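Local coordinates for protein thermotoga maritima TmcAL (Thermotoga maritima, PDB 5Y0T) that belongs to the HIGH nucleotidyl transferase family of the HUP clan and is modelled with adenosine-5'-rp-alpha-thio-triphosphate in a pocket of its N-terminal half, at residues A[91-96]-A[335-340]; A[149-154]-A[158-163]; A[288-293]-A[297-302]. All coordinates share one frame; numbering follows the deposited sequence.

Interaction 1: A[91-96]-A[335-340]; sequences DATGVV and QYIRIL. With EDO (1,2-ethanediol), chain G.
Ile337 sends its CD1 methyl against the last turn of helix 79-92, where it overlaps the backbone and CB of Ala92 and the start of Thr93. The nearest atom is a carbonyl oxygen, with Ile337 CD1 3.7 Å from Ala92 O; the two side chains meet at 4.1 Å between Ile337 CD1 and Ala92 CB. Thr93 comes nearest through its backbone, Thr93 N lying 3.9 Å from Ile337 CD1, with its CG2 farther off. The torsions explain the reach: CG1 of Ile337 stands opposite the carbonyl carbon (chi1 -64°) and chi2 of 161° carries CD1 outward, and all the contacts within 4.5 Å run through that methyl. Only 102 Å² is buried in total; the contact is van der Waals in character and no hydrogen bond joins the two segments, although all three touching residues are buried.

The hydroxyl of Thr93 is held within its own turn. Thr93 OG1 accepts from Val95 N at 3.3 Å with a nearly straight N-H (163°), which defines an ST turn, and it also bonds to Leu90 O. Gly94 follows with positive phi, turning the chain away from the helix. At the far end of the other segment, Gln335 NE2 donates to O2 of a 1,2-ethanediol, probably from the crystallisation liquor, at 3.2 Å, while its OE1 is taken by Asp380 N.

Leu68 of strand 66-70 touches both Thr93 and Ile337, and Met353 of helix 346-356 also packs on Thr93. Strand 337-343 runs antiparallel to 66-70, which belongs to the parallel set 3-8, 32-38, 66-70 and 98-103. This is helix-on-sheet packing of an alpha/beta nucleotide-binding fold, consistent with the Rossmann-like HUP clan, in which a late, C-terminal strand extends the sheet beside a helix end.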
loop_
_atom_site.group_PDB
_atom_site.type_symbol
_atom_site.label_atom_id
_atom_site.label_comp_id
_atom_site.label_asym_id
_atom_site.label_seq_id
_atom_site.Cartn_x
_atom_site.Cartn_y
_atom_site.Cartn_z
ATOM N N ASP A 91 2.420 -16.613 30.552
ATOM C CA ASP A 91 3.506 -16.961 31.451
ATOM C C ASP A 91 4.248 -15.712 31.970
ATOM O O ASP A 91 4.693 -15.680 33.111
ATOM C CB ASP A 91 4.487 -17.899 30.756
ATOM C CG ASP A 91 5.639 -18.293 31.657
ATOM O OD1 ASP A 91 5.433 -19.174 32.511
ATOM O OD2 ASP A 91 6.733 -17.715 31.503
ATOM N N ALA A 92 4.368 -14.685 31.134
ATOM C CA ALA A 92 5.144 -13.501 31.499
ATOM C C ALA A 92 4.451 -12.644 32.559
ATOM O O ALA A 92 5.099 -11.827 33.220
ATOM C CB ALA A 92 5.437 -12.664 30.276
ATOM N N THR A 93 3.144 -12.825 32.728
ATOM C CA THR A 93 2.415 -12.070 33.744
ATOM C C THR A 93 2.968 -12.368 35.122
ATOM O O THR A 93 2.851 -11.545 36.032
ATOM C CB THR A 93 0.925 -12.416 33.772
ATOM O OG1 THR A 93 0.789 -13.804 34.112
ATOM C CG2 THR A 93 0.264 -12.144 32.395
ATOM N N GLY A 94 3.534 -13.568 35.269
ATOM C CA GLY A 94 4.104 -14.013 36.528
ATOM C C GLY A 94 3.065 -14.543 37.502
ATOM O O GLY A 94 3.410 -14.898 38.638
ATOM N N VAL A 95 1.789 -14.440 37.140
ATOM C CA VAL A 95 0.710 -14.887 38.036
ATOM C C VAL A 95 -0.222 -16.016 37.564
ATOM O O VAL A 95 -0.955 -16.602 38.369
ATOM C CB VAL A 95 -0.185 -13.689 38.405
ATOM C CG1 VAL A 95 0.648 -12.594 39.086
ATOM C CG2 VAL A 95 -0.870 -13.148 37.152
ATOM N N VAL A 96 -0.184 -16.345 36.281
ATOM C CA VAL A 96 -1.152 -17.292 35.733
ATOM C C VAL A 96 -0.757 -18.703 36.132
ATOM O O VAL A 96 0.404 -19.058 35.988
ATOM C CB VAL A 96 -1.253 -17.168 34.203
ATOM C CG1 VAL A 96 -1.951 -18.403 33.611
ATOM C CG2 VAL A 96 -2.004 -15.878 33.834
ATOM N N GLN A 335 7.822 -8.920 23.702
ATOM C CA GLN A 335 8.705 -8.157 24.565
ATOM C C GLN A 335 7.944 -7.273 25.560
ATOM O O GLN A 335 8.560 -6.554 26.340
ATOM C CB GLN A 335 9.668 -7.319 23.707
ATOM C CG GLN A 335 10.564 -8.193 22.804
ATOM C CD GLN A 335 11.418 -9.174 23.601
ATOM O OE1 GLN A 335 12.208 -8.765 24.440
ATOM N NE2 GLN A 335 11.258 -10.480 23.334
ATOM N N TYR A 336 6.609 -7.316 25.543
ATOM C CA TYR A 336 5.834 -6.474 26.468
ATOM C C TYR A 336 4.480 -7.112 26.740
ATOM O O TYR A 336 4.000 -7.954 25.970
ATOM C CB TYR A 336 5.612 -5.039 25.895
ATOM C CG TYR A 336 5.083 -5.095 24.475
ATOM C CD1 TYR A 336 3.724 -5.245 24.214
ATOM C CD2 TYR A 336 5.958 -5.073 23.392
ATOM C CE1 TYR A 336 3.250 -5.351 22.910
ATOM C CE2 TYR A 336 5.493 -5.177 22.097
ATOM C CZ TYR A 336 4.151 -5.302 21.851
ATOM O OH TYR A 336 3.722 -5.422 20.538
ATOM N N ILE A 337 3.869 -6.694 27.832
ATOM C CA ILE A 337 2.497 -7.052 28.116
ATOM C C ILE A 337 1.632 -5.814 27.913
ATOM O O ILE A 337 1.747 -4.852 28.669
ATOM C CB ILE A 337 2.334 -7.574 29.555
ATOM C CG1 ILE A 337 3.135 -8.872 29.737
ATOM C CG2 ILE A 337 0.857 -7.824 29.838
ATOM C CD1 ILE A 337 3.435 -9.224 31.204
ATOM N N ARG A 338 0.762 -5.843 26.906
ATOM C CA ARG A 338 -0.112 -4.697 26.624
ATOM C C ARG A 338 -1.449 -4.884 27.345
ATOM O O ARG A 338 -2.130 -5.864 27.111
ATOM C CB ARG A 338 -0.346 -4.539 25.108
ATOM C CG ARG A 338 -1.454 -3.514 24.740
ATOM C CD ARG A 338 -0.939 -2.067 24.765
ATOM N NE ARG A 338 -2.007 -1.107 24.449
ATOM C CZ ARG A 338 -2.363 -0.778 23.210
ATOM N NH1 ARG A 338 -1.719 -1.309 22.172
ATOM N NH2 ARG A 338 -3.338 0.102 23.007
ATOM N N ILE A 339 -1.825 -3.937 28.203
ATOM C CA ILE A 339 -3.108 -4.001 28.902
ATOM C C ILE A 339 -4.168 -3.309 28.060
ATOM O O ILE A 339 -4.050 -2.116 27.810
ATOM C CB ILE A 339 -3.073 -3.290 30.279
ATOM C CG1 ILE A 339 -1.913 -3.777 31.159
ATOM C CG2 ILE A 339 -4.441 -3.391 30.980
ATOM C CD1 ILE A 339 -1.856 -5.246 31.368
ATOM N N LEU A 340 -5.156 -4.056 27.568
ATOM C CA LEU A 340 -6.280 -3.447 26.856
ATOM C C LEU A 340 -7.422 -3.034 27.775
ATOM O O LEU A 340 -8.222 -2.172 27.416
ATOM C CB LEU A 340 -6.814 -4.394 25.779
ATOM C CG LEU A 340 -5.872 -4.668 24.606
ATOM C CD1 LEU A 340 -6.535 -5.680 23.706
ATOM C CD2 LEU A 340 -5.503 -3.368 23.817
HETATM C C1 EDO G . 12.224 -10.796 26.914
HETATM O O1 EDO G . 13.244 -10.501 27.888
HETATM C C2 EDO G . 12.434 -12.204 26.352
HETATM O O2 EDO G . 13.303 -12.146 25.196
#

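Interaction 2: A[149-154]-A[158-163]; sequences RYFSMK and EEEVLK
The chain reverses after helix 139-153 and brings Phe151, near the end of that helix, against the irregular, partly 3-10 turns of 158-163; Phe151 gives the largest single share of the buried surface. Val161 CG2 sits over one face of its ring, 3.6 Å from the Phe151 centroid and 12° off the normal. This is a CH-pi contact over the ring centre, confirmed by the nearly even spread of distances from the methyl to the six ring carbons. The methyl reaches it because CG1 is the branch opposite the backbone N of Val161 (chi1 -174°), which turns CG2 to the ring.

Glu160 comes to the ring differently. Its OE1 lies at the edge, near the ring plane, 4.2 Å from Phe151 CE2, with the carboxylate turned 68° from the ring. The other oxygen, Glu160 OE2, holds Lys163 NZ in a salt bridge of 2.9 Å, met on the anti side; Lys163 also pairs with Asp107, so two carboxylates would partly balance its charge. Beyond the segments, Trp156 meets Phe151 edge-to-face, and Phe110 and Ile117 of helix 108-120 also touch it.

Towards solvent, Glu158 passes alongside Ser152. Ser152 OG is hydrogen-bonded to Met148 O in its own helix, and its approach to Glu158 is packing against the chain: Ser152 OG stands 3.4 Å from Glu158 CD and 3.5 Å from Glu158 CB.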
loop_
_atom_site.group_PDB
_atom_site.type_symbol
_atom_site.label_atom_id
_atom_site.label_comp_id
_atom_site.label_asym_id
_atom_site.label_seq_id
_atom_site.Cartn_x
_atom_site.Cartn_y
_atom_site.Cartn_z
ATOM N N ARG A 149 2.904 -43.079 12.936
ATOM C CA ARG A 149 3.882 -44.138 12.755
ATOM C C ARG A 149 4.629 -44.348 14.065
ATOM O O ARG A 149 4.954 -45.484 14.435
ATOM C CB ARG A 149 4.836 -43.805 11.604
ATOM C CG ARG A 149 4.183 -43.936 10.230
ATOM C CD ARG A 149 5.075 -43.438 9.101
ATOM N NE ARG A 149 6.236 -44.296 8.865
ATOM C CZ ARG A 149 7.253 -43.969 8.071
ATOM N NH1 ARG A 149 7.256 -42.799 7.447
ATOM N NH2 ARG A 149 8.270 -44.805 7.909
ATOM N N TYR A 150 4.858 -43.254 14.780
ATOM C CA TYR A 150 5.463 -43.305 16.107
ATOM C C TYR A 150 4.559 -44.058 17.081
ATOM O O TYR A 150 5.014 -44.953 17.793
ATOM C CB TYR A 150 5.746 -41.890 16.626
ATOM C CG TYR A 150 6.577 -41.857 17.887
ATOM C CD1 TYR A 150 7.946 -42.096 17.845
ATOM C CD2 TYR A 150 5.997 -41.590 19.120
ATOM C CE1 TYR A 150 8.716 -42.071 18.993
ATOM C CE2 TYR A 150 6.762 -41.564 20.281
ATOM C CZ TYR A 150 8.121 -41.806 20.207
ATOM O OH TYR A 150 8.887 -41.790 21.346
ATOM N N PHE A 151 3.276 -43.705 17.104
ATOM C CA PHE A 151 2.313 -44.412 17.949
ATOM C C PHE A 151 2.301 -45.913 17.682
ATOM O O PHE A 151 2.268 -46.711 18.619
ATOM C CB PHE A 151 0.911 -43.838 17.759
ATOM C CG PHE A 151 0.586 -42.716 18.706
ATOM C CD1 PHE A 151 1.468 -41.664 18.883
ATOM C CD2 PHE A 151 -0.603 -42.721 19.425
ATOM C CE1 PHE A 151 1.171 -40.624 19.758
ATOM C CE2 PHE A 151 -0.916 -41.695 20.297
ATOM C CZ PHE A 151 -0.027 -40.639 20.466
ATOM N N SER A 152 2.330 -46.288 16.406
ATOM C CA SER A 152 2.326 -47.692 16.009
ATOM C C SER A 152 3.563 -48.422 16.497
ATOM O O SER A 152 3.470 -49.543 16.997
ATOM C CB SER A 152 2.225 -47.829 14.486
ATOM O OG SER A 152 0.951 -47.424 14.020
ATOM N N MET A 153 4.722 -47.794 16.339
ATOM C CA MET A 153 5.982 -48.383 16.781
ATOM C C MET A 153 5.957 -48.650 18.292
ATOM O O MET A 153 6.551 -49.617 18.773
ATOM C CB MET A 153 7.152 -47.466 16.407
ATOM C CG MET A 153 8.468 -47.808 17.087
ATOM S SD MET A 153 9.628 -46.424 17.098
ATOM C CE MET A 153 10.328 -46.564 15.452
ATOM N N LYS A 154 5.234 -47.808 19.022
ATOM C CA LYS A 154 5.145 -47.898 20.479
ATOM C C LYS A 154 4.094 -48.897 20.955
ATOM O O LYS A 154 3.956 -49.136 22.158
ATOM C CB LYS A 154 4.829 -46.527 21.079
ATOM C CG LYS A 154 5.917 -45.487 20.889
ATOM C CD LYS A 154 7.209 -45.912 21.560
ATOM C CE LYS A 154 7.637 -44.900 22.610
ATOM N NZ LYS A 154 8.974 -45.223 23.183
ATOM N N GLU A 158 -2.740 -45.796 16.773
ATOM C CA GLU A 158 -2.428 -44.657 15.915
ATOM C C GLU A 158 -3.665 -43.871 15.496
ATOM O O GLU A 158 -3.570 -42.698 15.136
ATOM C CB GLU A 158 -1.685 -45.137 14.670
ATOM C CG GLU A 158 -2.463 -46.158 13.863
ATOM C CD GLU A 158 -1.917 -46.336 12.459
ATOM O OE1 GLU A 158 -1.190 -45.437 11.985
ATOM O OE2 GLU A 158 -2.213 -47.373 11.829
ATOM N N GLU A 159 -4.827 -44.515 15.528
ATOM C CA GLU A 159 -6.062 -43.839 15.151
ATOM C C GLU A 159 -6.373 -42.688 16.102
ATOM O O GLU A 159 -7.083 -41.752 15.737
ATOM C CB GLU A 159 -7.230 -44.828 15.112
ATOM C CG GLU A 159 -7.180 -45.763 13.922
ATOM C CD GLU A 159 -8.373 -46.700 13.859
ATOM O OE1 GLU A 159 -9.191 -46.697 14.806
ATOM O OE2 GLU A 159 -8.492 -47.440 12.857
ATOM N N GLU A 160 -5.829 -42.754 17.314
ATOM C CA GLU A 160 -6.043 -41.702 18.295
ATOM C C GLU A 160 -5.450 -40.377 17.804
ATOM O O GLU A 160 -5.962 -39.302 18.115
ATOM C CB GLU A 160 -5.444 -42.089 19.650
ATOM C CG GLU A 160 -6.361 -41.761 20.827
ATOM C CD GLU A 160 -5.658 -41.817 22.176
ATOM O OE1 GLU A 160 -4.547 -42.391 22.254
ATOM O OE2 GLU A 160 -6.218 -41.277 23.159
ATOM N N VAL A 161 -4.384 -40.467 17.014
ATOM C CA VAL A 161 -3.716 -39.286 16.463
ATOM C C VAL A 161 -4.641 -38.505 15.520
ATOM O O VAL A 161 -4.469 -37.298 15.325
ATOM C CB VAL A 161 -2.408 -39.688 15.723
ATOM C CG1 VAL A 161 -1.626 -38.457 15.261
ATOM C CG2 VAL A 161 -1.537 -40.548 16.634
ATOM N N LEU A 162 -5.643 -39.185 14.963
ATOM C CA LEU A 162 -6.629 -38.524 14.105
ATOM C C LEU A 162 -7.347 -37.359 14.803
ATOM O O LEU A 162 -7.916 -36.494 14.137
ATOM C CB LEU A 162 -7.659 -39.536 13.599
ATOM C CG LEU A 162 -7.137 -40.552 12.586
ATOM C CD1 LEU A 162 -8.124 -41.706 12.415
ATOM C CD2 LEU A 162 -6.885 -39.868 11.253
ATOM N N LYS A 163 -7.311 -37.325 16.135
ATOM C CA LYS A 163 -7.898 -36.207 16.880
ATOM C C LYS A 163 -7.243 -34.878 16.495
ATOM O O LYS A 163 -7.833 -33.806 16.648
ATOM C CB LYS A 163 -7.769 -36.433 18.386
ATOM C CG LYS A 163 -8.649 -37.556 18.952
ATOM C CD LYS A 163 -8.288 -37.805 20.419
ATOM C CE LYS A 163 -8.846 -39.118 20.925
ATOM N NZ LYS A 163 -8.294 -39.417 22.276
#

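Interaction 3: A[288-293]-A[297-302]; sequences RQTGSY and LECVKA
The contact belongs to a tight helix-to-helix connection: helix 279-289 ends, the chain turns through 290-292, and helix 293-300 starts with Ser292 as its N-cap, the OG of which receives Asp295 N. A backbone bond in the first turn of the new helix spans the segments, Leu297 N to Tyr293 O at 2.9 Å with an N-H angle of 163°, the i+4 to i bond of an alpha helix.

On the same turn, Leu297 lies over one face of the Tyr293 ring. Leu297 CG stands 4.1 Å from the ring centroid, 13° off the normal, giving a CH-pi contact shifted toward the rim. Both methyls lie over this same face, toward different parts of the rim, Leu297 CD1 at 3.8 Å from Tyr293 CE2 and Leu297 CD2 at 3.8 Å from Tyr293 CZ. Tyr293 has its CG opposite the backbone N (chi1 -173°), which brings the ring to the leucine one turn on.

Nearer the turn, Thr290 CG2 meets Cys299 CB at 3.8 Å, while Thr290 OG1 bonds to Cys286 O. Cys299 SG forms a disulfide with Cys286, so a covalent link joins the two helices beside this methyl contact.

Around the pair, Tyr293 touches Leu257 of helix 254-261 and Ala314 of helix 307-318, and Leu297 packs on Ile310 of the latter, within an all-helical part of the chain.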
loop_
_atom_site.group_PDB
_atom_site.type_symbol
_atom_site.label_atom_id
_atom_site.label_comp_id
_atom_site.label_asym_id
_atom_site.label_seq_id
_atom_site.Cartn_x
_atom_site.Cartn_y
_atom_site.Cartn_z
ATOM N N ARG A 288 -2.123 -9.346 -10.498
ATOM C CA ARG A 288 -2.228 -8.664 -11.783
ATOM C C ARG A 288 -3.340 -9.209 -12.682
ATOM O O ARG A 288 -3.852 -8.493 -13.550
ATOM C CB ARG A 288 -0.874 -8.711 -12.494
ATOM C CG ARG A 288 0.134 -7.768 -11.844
ATOM C CD ARG A 288 1.574 -8.246 -11.977
ATOM N NE ARG A 288 2.485 -7.300 -11.334
ATOM C CZ ARG A 288 2.672 -7.202 -10.018
ATOM N NH1 ARG A 288 2.021 -8.002 -9.181
ATOM N NH2 ARG A 288 3.517 -6.297 -9.532
ATOM N N GLN A 289 -3.697 -10.477 -12.502
ATOM C CA GLN A 289 -4.705 -11.092 -13.361
ATOM C C GLN A 289 -6.143 -11.078 -12.820
ATOM O O GLN A 289 -7.087 -11.337 -13.572
ATOM C CB GLN A 289 -4.286 -12.524 -13.673
ATOM C CG GLN A 289 -3.035 -12.588 -14.534
ATOM C CD GLN A 289 -3.147 -11.742 -15.803
ATOM O OE1 GLN A 289 -4.172 -11.756 -16.494
ATOM N NE2 GLN A 289 -2.086 -11.004 -16.115
ATOM N N THR A 290 -6.322 -10.735 -11.545
ATOM C CA THR A 290 -7.663 -10.688 -10.969
ATOM C C THR A 290 -8.065 -9.254 -10.627
ATOM O O THR A 290 -7.210 -8.383 -10.463
ATOM C CB THR A 290 -7.791 -11.574 -9.690
ATOM O OG1 THR A 290 -6.920 -11.086 -8.660
ATOM C CG2 THR A 290 -7.473 -13.035 -10.011
ATOM N N GLY A 291 -9.373 -9.008 -10.581
ATOM C CA GLY A 291 -9.915 -7.686 -10.323
ATOM C C GLY A 291 -10.588 -7.483 -8.977
ATOM O O GLY A 291 -11.048 -6.382 -8.685
ATOM N N SER A 292 -10.671 -8.540 -8.171
ATOM C CA SER A 292 -11.188 -8.426 -6.807
ATOM C C SER A 292 -10.427 -9.372 -5.904
ATOM O O SER A 292 -9.908 -10.390 -6.359
ATOM C CB SER A 292 -12.684 -8.744 -6.736
ATOM O OG SER A 292 -12.903 -10.144 -6.862
ATOM N N TYR A 293 -10.387 -9.040 -4.619
ATOM C CA TYR A 293 -9.658 -9.821 -3.642
ATOM C C TYR A 293 -10.279 -11.206 -3.508
ATOM O O TYR A 293 -9.578 -12.198 -3.289
ATOM C CB TYR A 293 -9.643 -9.093 -2.296
ATOM C CG TYR A 293 -8.765 -9.736 -1.250
ATOM C CD1 TYR A 293 -7.436 -10.037 -1.515
ATOM C CD2 TYR A 293 -9.270 -10.041 0.007
ATOM C CE1 TYR A 293 -6.629 -10.639 -0.537
ATOM C CE2 TYR A 293 -8.481 -10.633 0.971
ATOM C CZ TYR A 293 -7.165 -10.923 0.697
ATOM O OH TYR A 293 -6.392 -11.501 1.682
ATOM N N LEU A 297 -8.005 -14.453 -4.078
ATOM C CA LEU A 297 -7.884 -15.567 -3.143
ATOM C C LEU A 297 -8.108 -16.902 -3.851
ATOM O O LEU A 297 -7.347 -17.855 -3.653
ATOM C CB LEU A 297 -8.869 -15.395 -1.979
ATOM C CG LEU A 297 -8.513 -14.308 -0.952
ATOM C CD1 LEU A 297 -9.569 -14.209 0.160
ATOM C CD2 LEU A 297 -7.141 -14.571 -0.339
ATOM N N GLU A 298 -9.136 -16.964 -4.692
ATOM C CA GLU A 298 -9.418 -18.176 -5.459
ATOM C C GLU A 298 -8.295 -18.496 -6.447
ATOM O O GLU A 298 -7.962 -19.656 -6.660
ATOM C CB GLU A 298 -10.749 -18.038 -6.203
ATOM C CG GLU A 298 -11.968 -17.987 -5.292
ATOM C CD GLU A 298 -12.279 -19.336 -4.646
ATOM O OE1 GLU A 298 -11.802 -20.387 -5.145
ATOM O OE2 GLU A 298 -13.008 -19.343 -3.632
ATOM N N CYS A 299 -7.708 -17.466 -7.048
ATOM C CA CYS A 299 -6.605 -17.670 -7.981
ATOM C C CYS A 299 -5.368 -18.249 -7.287
ATOM O O CYS A 299 -4.722 -19.146 -7.819
ATOM C CB CYS A 299 -6.245 -16.354 -8.687
ATOM S SG CYS A 299 -4.805 -16.454 -9.797
ATOM N N VAL A 300 -5.026 -17.727 -6.111
ATOM C CA VAL A 300 -3.841 -18.194 -5.391
ATOM C C VAL A 300 -4.091 -19.592 -4.813
ATOM O O VAL A 300 -3.197 -20.444 -4.798
ATOM C CB VAL A 300 -3.442 -17.228 -4.250
ATOM C CG1 VAL A 300 -2.261 -17.790 -3.460
ATOM C CG2 VAL A 300 -3.108 -15.822 -4.806
ATOM N N LYS A 301 -5.321 -19.809 -4.346
ATOM C CA LYS A 301 -5.735 -21.073 -3.732
ATOM C C LYS A 301 -5.534 -22.288 -4.634
ATOM O O LYS A 301 -5.859 -22.275 -5.814
ATOM C CB LYS A 301 -7.213 -21.004 -3.315
ATOM C CG LYS A 301 -7.813 -22.335 -2.840
ATOM C CD LYS A 301 -7.866 -22.409 -1.311
ATOM C CE LYS A 301 -8.396 -23.754 -0.825
ATOM N NZ LYS A 301 -7.526 -24.894 -1.261
ATOM N N ALA A 302 -5.001 -23.347 -4.050
ATOM C CA ALA A 302 -4.937 -24.628 -4.728
ATOM C C ALA A 302 -5.044 -25.697 -3.670
ATOM O O ALA A 302 -5.227 -25.388 -2.488
ATOM C CB ALA A 302 -3.652 -24.773 -5.522
#

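Interactions 2 and 3 lie within the sequence loop closed by interaction 1, in series and with nearest atoms about 19 Å apart. They are local, each closing a short reversal with three residues between its segments, whereas interaction 1 brings together segments with 238 residues between them. Interactions 1 and 3 are buried and lie on opposite sides of the chain's centre; interaction 2, farthest from that centre at about 28 Å between centres, is partly exposed. Their chemistry follows: one isoleucine methyl on a helix end beside the sheet; a valine methyl over a phenylalanine face, with a glutamate at the ring edge, nearer solvent; and a helical bond with leucine over tyrosine beside a disulfide. No structural element is shared.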